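Local coordinates for tyrocidine synthetase 3 (Brevibacillus brevis, PDB 2JGP), which probably catalyses peptide bond formation in tyrocidine biosynthesis through a condensation domain joined to a peptidyl carrier domain, at residues Asp226-Ser229 with Ser230-Leu234. Sequence-based numbering, arbitrary orientation.
Sequences DGVS and SGILL. With SO4 (sulfate ion), chain B.
The carbonyl oxygen of Asp226 accepts two hydrogen bonds from Ser230: the backbone N lies 2.9 Å from Asp226 O, nearly in line with the C=O, while Ser230 OG makes a longer approach of 3.3 Å to Asp226 O from above the carbonyl plane. Ser230 OG gets there by folding back beside its own backbone N (chi1 -58°). Asp226 also N-caps helix 227-241 with its side chain: OD1 receives Ser229 N at 2.9 Å, met nearly along the C-O axis, and Ser229 OG sits 2.8 Å from the same OD1. Asp226 and Gly227 are the closing DG of the HHxxxDG signature of condensation domains, which places this helix start at the active-site region. Arg359 forms a salt bridge with OD1 and the backbone N atoms of Phe371 and Val372 hydrogen-bond to OD2, which holds the carboxylate at both oxygens; Ser229 OG is hydrogen-bonded to Gly369 O. Gly227 N, at the helix start, donates to O1 of a sulfate, probably from the crystallisation liquor, at 2.9 Å; with no side chain on Gly227, nothing on this residue stands in the way of sulfate O3. One turn on, Leu233 N reaches Ser229 O at 2.8 Å, while Val228 CG1 touches Ile232 CD1 at 4.1 Å.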
# COMPACT_ATOMS: atom_id res chain seq x y z
N ASP A 226 0.44 3.01 10.03
CA ASP A 226 -0.05 2.05 9.03
C ASP A 226 0.76 0.75 9.14
O ASP A 226 1.63 0.63 10.01
CB ASP A 226 -0.08 2.64 7.60
CG ASP A 226 1.28 3.00 7.05
OD1 ASP A 226 2.31 2.62 7.66
OD2 ASP A 226 1.32 3.66 5.98
N GLY A 227 0.46 -0.21 8.26
CA GLY A 227 1.08 -1.52 8.30
C GLY A 227 2.59 -1.44 8.31
O GLY A 227 3.25 -2.05 9.15
N VAL A 228 3.15 -0.67 7.37
CA VAL A 228 4.59 -0.46 7.32
C VAL A 228 5.11 0.20 8.60
O VAL A 228 6.15 -0.20 9.11
CB VAL A 228 5.00 0.37 6.08
CG1 VAL A 228 6.42 0.88 6.20
CG2 VAL A 228 4.85 -0.47 4.81
N SER A 229 4.38 1.19 9.13
CA SER A 229 4.82 1.88 10.35
C SER A 229 4.89 0.92 11.55
O SER A 229 5.83 0.99 12.34
CB SER A 229 3.93 3.06 10.70
OG SER A 229 3.80 3.97 9.62
N SER A 230 3.91 0.02 11.66
CA SER A 230 3.92 -0.99 12.72
C SER A 230 5.14 -1.89 12.64
O SER A 230 5.71 -2.27 13.68
CB SER A 230 2.64 -1.84 12.68
OG SER A 230 1.50 -1.02 12.81
N GLY A 231 5.57 -2.22 11.43
CA GLY A 231 6.80 -3.00 11.23
C GLY A 231 8.02 -2.24 11.72
O GLY A 231 8.87 -2.80 12.41
N ILE A 232 8.08 -0.96 11.37
CA ILE A 232 9.15 -0.06 11.82
C ILE A 232 9.17 0.03 13.34
O ILE A 232 10.21 -0.16 13.97
CB ILE A 232 8.98 1.37 11.19
CG1 ILE A 232 9.16 1.32 9.68
CG2 ILE A 232 9.98 2.36 11.77
CD1 ILE A 232 8.82 2.62 8.99
N LEU A 233 8.00 0.29 13.93
CA LEU A 233 7.85 0.37 15.39
C LEU A 233 8.32 -0.90 16.11
O LEU A 233 9.01 -0.82 17.13
CB LEU A 233 6.39 0.65 15.75
CG LEU A 233 5.95 2.08 16.11
CD1 LEU A 233 6.81 3.17 15.54
CD2 LEU A 233 4.48 2.27 15.73
N LEU A 234 7.95 -2.07 15.58
CA LEU A 234 8.39 -3.35 16.14
C LEU A 234 9.91 -3.51 16.07
O LEU A 234 10.56 -3.87 17.07
CB LEU A 234 7.72 -4.52 15.43
CG LEU A 234 8.13 -5.93 15.89
CD1 LEU A 234 8.01 -6.10 17.39
CD2 LEU A 234 7.30 -6.98 15.17
S SO4 B . -2.46 -1.05 6.61
O1 SO4 B . -2.17 0.26 7.17
O2 SO4 B . -3.66 -0.99 5.78
O3 SO4 B . -1.32 -1.47 5.79
O4 SO4 B . -2.66 -2.00 7.70